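Local coordinates for xylan esterase, putative, AXE2C (Cellvibrio japonicus, PDB 2WAA), which removes acetyl groups from acetylated xylan and glucomannan, as a family 2 carbohydrate esterase in the breakdown of plant cell wall polysaccharides, at residues 130-141 with 175-185. Numbering follows the deposited sequence.
Sequences LPQRKILVLGDS and LDAQVQLVCWG. With ACT (acetate ion), chain C.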
ATOM      1  N   LEU A 130      -2.983 -15.700   6.227  1.00  9.13           N
ATOM      2  CA  LEU A 130      -3.657 -14.526   5.663  1.00  9.05           C
ATOM      3  C   LEU A 130      -5.038 -14.887   5.116  1.00  9.43           C
ATOM      4  O   LEU A 130      -5.292 -16.038   4.737  1.00  9.62           O
ATOM      5  CB  LEU A 130      -2.791 -13.979   4.505  1.00  9.01           C
ATOM      6  CG  LEU A 130      -1.380 -13.426   4.885  1.00  9.42           C
ATOM      7  CD1 LEU A 130      -0.656 -13.028   3.581  1.00 13.40           C
ATOM      8  CD2 LEU A 130      -1.440 -12.283   5.885  1.00 13.20           C
ATOM      9  N   PRO A 131      -5.934 -13.871   4.976  1.00 10.03           N
ATOM     10  CA  PRO A 131      -7.251 -14.120   4.334  1.00  9.56           C
ATOM     11  C   PRO A 131      -7.162 -14.686   2.929  1.00  9.19           C
ATOM     12  O   PRO A 131      -6.166 -14.461   2.226  1.00  9.52           O
ATOM     13  CB  PRO A 131      -7.870 -12.714   4.285  1.00  9.27           C
ATOM     14  CG  PRO A 131      -7.270 -12.033   5.472  1.00 10.81           C
ATOM     15  CD  PRO A 131      -5.817 -12.495   5.474  1.00  9.74           C
ATOM     16  N   GLN A 132      -8.197 -15.398   2.483  1.00  8.94           N
ATOM     17  CA  GLN A 132      -8.182 -15.862   1.108  1.00 10.02           C
ATOM     18  C   GLN A 132      -8.388 -14.725   0.083  1.00 10.24           C
ATOM     19  O   GLN A 132      -7.756 -14.728  -1.004  1.00 10.82           O
ATOM     20  CB  GLN A 132      -9.253 -16.924   0.894  1.00 10.24           C
ATOM     21  CG  GLN A 132      -9.007 -18.224   1.673  1.00 12.00           C
ATOM     22  CD  GLN A 132      -7.860 -18.988   1.122  1.00 17.53           C
ATOM     23  OE1 GLN A 132      -7.867 -19.382  -0.043  1.00 18.13           O
ATOM     24  NE2 GLN A 132      -6.841 -19.180   1.929  1.00 17.92           N
ATOM     25  N   ARG A 133      -9.298 -13.808   0.391  1.00 10.88           N
ATOM     26  CA  ARG A 133      -9.625 -12.717  -0.539  1.00 10.62           C
ATOM     27  C   ARG A 133      -8.425 -11.786  -0.678  1.00  9.90           C
ATOM     28  O   ARG A 133      -7.716 -11.562   0.297  1.00  8.76           O
ATOM     29  CB  ARG A 133     -10.780 -11.900   0.018  1.00 12.25           C
ATOM     30  CG  ARG A 133     -12.148 -12.593  -0.101  1.00 12.52           C
ATOM     31  CD  ARG A 133     -13.150 -11.742   0.606  1.00 14.71           C
ATOM     32  NE  ARG A 133     -14.459 -12.396   0.540  1.00 17.27           N
ATOM     33  CZ  ARG A 133     -15.505 -12.014   1.269  1.00 16.94           C
ATOM     34  NH1 ARG A 133     -15.415 -10.979   2.098  1.00 16.15           N
ATOM     35  NH2 ARG A 133     -16.652 -12.679   1.152  1.00 20.73           N
ATOM     36  N   LYS A 134      -8.178 -11.286  -1.884  1.00  9.18           N
ATOM     37  CA  LYS A 134      -7.004 -10.454  -2.175  1.00  8.36           C
ATOM     38  C   LYS A 134      -7.454  -9.206  -2.945  1.00  8.30           C
ATOM     39  O   LYS A 134      -8.155  -9.337  -3.947  1.00  7.63           O
ATOM     40  CB  LYS A 134      -6.061 -11.236  -3.066  1.00  8.64           C
ATOM     41  CG  LYS A 134      -5.308 -12.307  -2.246  1.00  9.43           C
ATOM     42  CD  LYS A 134      -4.503 -13.233  -3.169  1.00 12.98           C
ATOM     43  CE  LYS A 134      -3.993 -14.429  -2.381  1.00 23.11           C
ATOM     44  NZ  LYS A 134      -5.170 -15.350  -1.933  1.00 29.27           N
ATOM     45  N   ILE A 135      -7.036  -8.028  -2.476  1.00  7.53           N
ATOM     46  CA  ILE A 135      -7.309  -6.784  -3.166  1.00  8.04           C
ATOM     47  C   ILE A 135      -5.954  -6.130  -3.524  1.00  7.74           C
ATOM     48  O   ILE A 135      -4.991  -6.221  -2.773  1.00  8.44           O
ATOM     49  CB  ILE A 135      -8.062  -5.854  -2.243  1.00  7.54           C
ATOM     50  CG1 ILE A 135      -9.433  -6.460  -1.867  1.00  7.47           C
ATOM     51  CG2 ILE A 135      -8.258  -4.463  -2.877  1.00 10.36           C
ATOM     52  CD1 ILE A 135     -10.029  -5.773  -0.636  1.00 12.73           C
ATOM     53  N   LEU A 136      -5.947  -5.449  -4.654  1.00  8.08           N
ATOM     54  CA  LEU A 136      -4.848  -4.600  -5.099  1.00  6.77           C
ATOM     55  C   LEU A 136      -5.457  -3.193  -5.260  1.00  6.22           C
ATOM     56  O   LEU A 136      -6.403  -3.030  -6.004  1.00  5.85           O
ATOM     57  CB  LEU A 136      -4.351  -5.098  -6.469  1.00  6.57           C
ATOM     58  CG  LEU A 136      -3.386  -4.109  -7.172  1.00  6.39           C
ATOM     59  CD1 LEU A 136      -2.100  -3.861  -6.369  1.00  8.92           C
ATOM     60  CD2 LEU A 136      -3.033  -4.756  -8.527  1.00  8.70           C
ATOM     61  N   VAL A 137      -4.861  -2.177  -4.637  1.00  5.68           N
ATOM     62  CA  VAL A 137      -5.328  -0.789  -4.799  1.00  6.33           C
ATOM     63  C   VAL A 137      -4.210  -0.009  -5.510  1.00  6.34           C
ATOM     64  O   VAL A 137      -3.076   0.028  -5.033  1.00  6.95           O
ATOM     65  CB  VAL A 137      -5.608  -0.116  -3.467  1.00  5.85           C
ATOM     66  CG1 VAL A 137      -6.291   1.265  -3.680  1.00  7.04           C
ATOM     67  CG2 VAL A 137      -6.522  -1.007  -2.584  1.00  8.10           C
ATOM     68  N   LEU A 138      -4.567   0.634  -6.612  1.00  6.37           N
ATOM     69  CA  LEU A 138      -3.592   1.399  -7.436  1.00  6.82           C
ATOM     70  C   LEU A 138      -3.930   2.888  -7.295  1.00  7.07           C
ATOM     71  O   LEU A 138      -5.109   3.285  -7.379  1.00  9.08           O
ATOM     72  CB  LEU A 138      -3.742   1.043  -8.914  1.00  6.01           C
ATOM     73  CG  LEU A 138      -3.608  -0.444  -9.230  1.00  8.29           C
ATOM     74  CD1 LEU A 138      -3.919  -0.778 -10.697  1.00 10.08           C
ATOM     75  CD2 LEU A 138      -2.241  -0.942  -8.838  1.00  8.05           C
ATOM     76  N   GLY A 139      -2.931   3.730  -7.111  1.00  7.84           N
ATOM     77  CA  GLY A 139      -3.278   5.131  -7.005  1.00  7.57           C
ATOM     78  C   GLY A 139      -2.105   6.055  -6.705  1.00  7.29           C
ATOM     79  O   GLY A 139      -0.952   5.759  -6.999  1.00  7.42           O
ATOM     80  N   ASP A 140      -2.447   7.178  -6.105  1.00  7.29           N
ATOM     81  CA  ASP A 140      -1.483   8.217  -5.802  1.00  7.65           C
ATOM     82  C   ASP A 140      -1.339   8.370  -4.279  1.00  8.65           C
ATOM     83  O   ASP A 140      -1.558   7.415  -3.553  1.00  8.57           O
ATOM     84  CB  ASP A 140      -1.937   9.513  -6.504  1.00  6.47           C
ATOM     85  CG  ASP A 140      -3.385   9.925  -6.144  1.00  9.24           C
ATOM     86  OD1 ASP A 140      -3.872   9.718  -4.986  1.00 10.02           O
ATOM     87  OD2 ASP A 140      -4.070  10.464  -7.054  1.00 10.29           O
ATOM     88  N   SER A 141      -0.964   9.555  -3.787  1.00  8.60           N
ATOM     89  CA  SER A 141      -0.624   9.674  -2.360  1.00  9.32           C
ATOM     90  C   SER A 141      -1.776   9.398  -1.411  1.00  8.19           C
ATOM     91  O   SER A 141      -1.512   9.026  -0.261  1.00  8.18           O
ATOM     92  CB  SER A 141      -0.058  11.086  -1.980  1.00  9.19           C
ATOM     93  OG  SER A 141      -1.114  12.028  -2.091  1.00 13.45           O
ATOM     94  N   LEU A 175     -13.408  -6.052   4.461  1.00 10.26           N
ATOM     95  CA  LEU A 175     -13.771  -7.099   3.537  1.00 11.39           C
ATOM     96  C   LEU A 175     -13.056  -8.439   3.817  1.00 11.51           C
ATOM     97  O   LEU A 175     -13.133  -9.338   2.982  1.00 12.55           O
ATOM     98  CB  LEU A 175     -13.443  -6.685   2.086  1.00 10.64           C
ATOM     99  CG  LEU A 175     -14.220  -5.464   1.596  1.00 11.41           C
ATOM    100  CD1 LEU A 175     -13.727  -5.023   0.242  1.00 11.64           C
ATOM    101  CD2 LEU A 175     -15.698  -5.819   1.589  1.00 12.63           C
ATOM    102  N   ASP A 176     -12.358  -8.522   4.948  1.00 12.35           N
ATOM    103  CA  ASP A 176     -11.572  -9.733   5.330  1.00 12.98           C
ATOM    104  C   ASP A 176     -10.669 -10.166   4.187  1.00 12.29           C
ATOM    105  O   ASP A 176     -10.710 -11.313   3.712  1.00 12.01           O
ATOM    106  CB  ASP A 176     -12.510 -10.897   5.696  1.00 14.86           C
ATOM    107  CG  ASP A 176     -11.780 -12.040   6.426  1.00 19.03           C
ATOM    108  OD1 ASP A 176     -10.682 -11.825   7.000  1.00 21.38           O
ATOM    109  OD2 ASP A 176     -12.331 -13.143   6.426  1.00 25.02           O
ATOM    110  N   ALA A 177      -9.855  -9.216   3.725  1.00 10.35           N
ATOM    111  CA  ALA A 177      -9.045  -9.432   2.545  1.00  9.56           C
ATOM    112  C   ALA A 177      -7.614  -9.006   2.767  1.00  7.92           C
ATOM    113  O   ALA A 177      -7.311  -8.124   3.587  1.00  9.47           O
ATOM    114  CB  ALA A 177      -9.615  -8.681   1.325  1.00  8.37           C
ATOM    115  N   GLN A 178      -6.712  -9.654   2.029  1.00  8.52           N
ATOM    116  CA  GLN A 178      -5.356  -9.112   1.914  1.00  7.68           C
ATOM    117  C   GLN A 178      -5.390  -7.851   1.084  1.00  8.41           C
ATOM    118  O   GLN A 178      -6.319  -7.646   0.302  1.00  8.79           O
ATOM    119  CB  GLN A 178      -4.466 -10.120   1.186  1.00  8.94           C
ATOM    120  CG  GLN A 178      -4.290 -11.448   1.912  1.00  9.04           C
ATOM    121  CD  GLN A 178      -3.328 -12.292   1.134  1.00 10.71           C
ATOM    122  OE1 GLN A 178      -2.291 -11.772   0.700  1.00 12.35           O
ATOM    123  NE2 GLN A 178      -3.602 -13.589   0.978  1.00  8.76           N
ATOM    124  N   VAL A 179      -4.351  -7.019   1.191  1.00  8.60           N
ATOM    125  CA  VAL A 179      -4.270  -5.891   0.292  1.00  7.88           C
ATOM    126  C   VAL A 179      -2.822  -5.623  -0.076  1.00  7.47           C
ATOM    127  O   VAL A 179      -1.915  -5.737   0.769  1.00  8.52           O
ATOM    128  CB  VAL A 179      -4.906  -4.628   0.949  1.00  7.44           C
ATOM    129  CG1 VAL A 179      -4.096  -4.212   2.233  1.00  8.88           C
ATOM    130  CG2 VAL A 179      -5.007  -3.479  -0.053  1.00  8.98           C
ATOM    131  N   GLN A 180      -2.580  -5.291  -1.336  1.00  6.56           N
ATOM    132  CA  GLN A 180      -1.329  -4.581  -1.706  1.00  6.49           C
ATOM    133  C   GLN A 180      -1.694  -3.166  -2.141  1.00  6.54           C
ATOM    134  O   GLN A 180      -2.700  -2.958  -2.848  1.00  6.54           O
ATOM    135  CB  GLN A 180      -0.636  -5.258  -2.871  1.00  7.31           C
ATOM    136  CG  GLN A 180      -0.129  -6.651  -2.544  1.00  7.87           C
ATOM    137  CD  GLN A 180       0.918  -7.075  -3.562  1.00  9.59           C
ATOM    138  OE1 GLN A 180       0.999  -6.526  -4.690  1.00  9.32           O
ATOM    139  NE2 GLN A 180       1.728  -8.043  -3.174  1.00  9.70           N
ATOM    140  N   LEU A 181      -0.896  -2.204  -1.692  1.00  6.81           N
ATOM    141  CA  LEU A 181      -1.017  -0.819  -2.150  1.00  6.46           C
ATOM    142  C   LEU A 181       0.109  -0.580  -3.186  1.00  6.30           C
ATOM    143  O   LEU A 181       1.310  -0.849  -2.892  1.00  7.27           O
ATOM    144  CB  LEU A 181      -0.843   0.131  -0.964  1.00  6.67           C
ATOM    145  CG  LEU A 181      -1.768  -0.117   0.223  1.00  5.85           C
ATOM    146  CD1 LEU A 181      -1.501   0.937   1.320  1.00  6.62           C
ATOM    147  CD2 LEU A 181      -3.300  -0.124  -0.165  1.00  6.09           C
ATOM    148  N   VAL A 182      -0.249  -0.145  -4.399  1.00  6.06           N
ATOM    149  CA  VAL A 182       0.763   0.109  -5.446  1.00  5.57           C
ATOM    150  C   VAL A 182       0.437   1.525  -5.897  1.00  6.50           C
ATOM    151  O   VAL A 182      -0.464   1.738  -6.702  1.00  7.14           O
ATOM    152  CB  VAL A 182       0.688  -0.939  -6.588  1.00  7.68           C
ATOM    153  CG1 VAL A 182       1.568  -0.529  -7.809  1.00  7.76           C
ATOM    154  CG2 VAL A 182       1.169  -2.298  -6.052  1.00  6.82           C
ATOM    155  N   CYS A 183       1.141   2.486  -5.315  1.00  7.21           N
ATOM    156  CA  CYS A 183       0.751   3.894  -5.402  1.00  7.21           C
ATOM    157  C   CYS A 183       2.034   4.708  -5.294  1.00  7.80           C
ATOM    158  O   CYS A 183       3.047   4.235  -4.749  1.00  6.53           O
ATOM    159  CB  CYS A 183      -0.233   4.250  -4.293  1.00  7.41           C
ATOM    160  SG  CYS A 183       0.351   3.644  -2.648  1.00 13.17           S
ATOM    161  N   TRP A 184       1.992   5.938  -5.792  1.00  6.98           N
ATOM    162  CA  TRP A 184       3.168   6.814  -5.724  1.00  7.80           C
ATOM    163  C   TRP A 184       2.676   8.246  -5.641  1.00  7.90           C
ATOM    164  O   TRP A 184       1.970   8.729  -6.562  1.00  9.06           O
ATOM    165  CB  TRP A 184       4.033   6.618  -6.982  1.00  9.02           C
ATOM    166  CG  TRP A 184       5.465   7.067  -6.794  1.00  9.39           C
ATOM    167  CD1 TRP A 184       5.887   8.327  -6.541  1.00  8.82           C
ATOM    168  CD2 TRP A 184       6.636   6.256  -6.881  1.00  8.54           C
ATOM    169  NE1 TRP A 184       7.259   8.375  -6.454  1.00 10.09           N
ATOM    170  CE2 TRP A 184       7.738   7.096  -6.642  1.00  8.74           C
ATOM    171  CE3 TRP A 184       6.856   4.892  -7.100  1.00  9.38           C
ATOM    172  CZ2 TRP A 184       9.047   6.628  -6.650  1.00 11.95           C
ATOM    173  CZ3 TRP A 184       8.164   4.419  -7.087  1.00 11.47           C
ATOM    174  CH2 TRP A 184       9.244   5.291  -6.862  1.00 10.56           C
ATOM    175  N   GLY A 185       3.030   8.947  -4.575  1.00  8.03           N
ATOM    176  CA  GLY A 185       2.589  10.340  -4.465  1.00  8.17           C
ATOM    177  C   GLY A 185       2.999  11.225  -5.637  1.00  8.50           C
ATOM    178  O   GLY A 185       4.132  11.147  -6.146  1.00  7.14           O
TER
HETATM  179  C   ACT C1343      -1.099  13.207  -4.571  1.00 15.00           C
HETATM  180  O   ACT C1343      -0.431  14.136  -3.994  1.00 15.14           O
HETATM  181  OXT ACT C1343      -0.424  12.237  -4.988  1.00 13.71           O
HETATM  182  CH3 ACT C1343      -2.593  13.238  -4.750  1.00 15.63           C
HETATM  183  O   HOH W   1     -11.051 -13.927   2.897  1.00 13.57           O
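The guanidinium of R133 meets the carbonyl of L175 at its edge, NH1 lying 2.9 Å from L175 O; the acceptor is almost in the guanidinium plane, whereas the donor stands above the carbonyl plane. This bond lies at the N-terminal end of a parallel pair, strands 133-139 and 177-183, joined through helix 167-174 as a beta-alpha-beta unit of the SGNH-hydrolase fold; 177-183 is an outermost strand of the sheet. W339 adds a cation-pi contact to the same guanidinium. From the amide of Q178, NE2 donates to P131 O over 3.0 Å, nearly straight at 171°, with the oxygen in the amide plane. CD1 of L130 touches OE1 of this amide, and K134 runs alongside the glutamine, CE 3.5 Å from Q178 NE2, before its bend at chi4 (68°) delivers NZ to Q132 O.

The helix ends in a Schellman motif with D176 at C-prime, and a water links D176 O to R133 N. Parallel-strand backbone bonds then run from Q178 N–R133 O to W184 N–G139 O.

On the helix-facing side, I135 CD1 reaches A177 CB at 3.5 Å and V137 CG2 meets V179 CG2 at 3.8 Å. On the other face V182 receives two leucines: with its CG anti to the backbone N (chi1 168°), L136 brings CD1 within 3.6 Å of V182 CG2, while L138 CD2 packs on CB.

At the C-terminal end of the pair, S141, the inferred nucleophile, carries it into the active site. Together with G186 and N236, inferred transition-state stabilisers, it holds an acetate in what is consistent with an oxyanion hole, S141 N donating to acetate OXT over 3.0 Å.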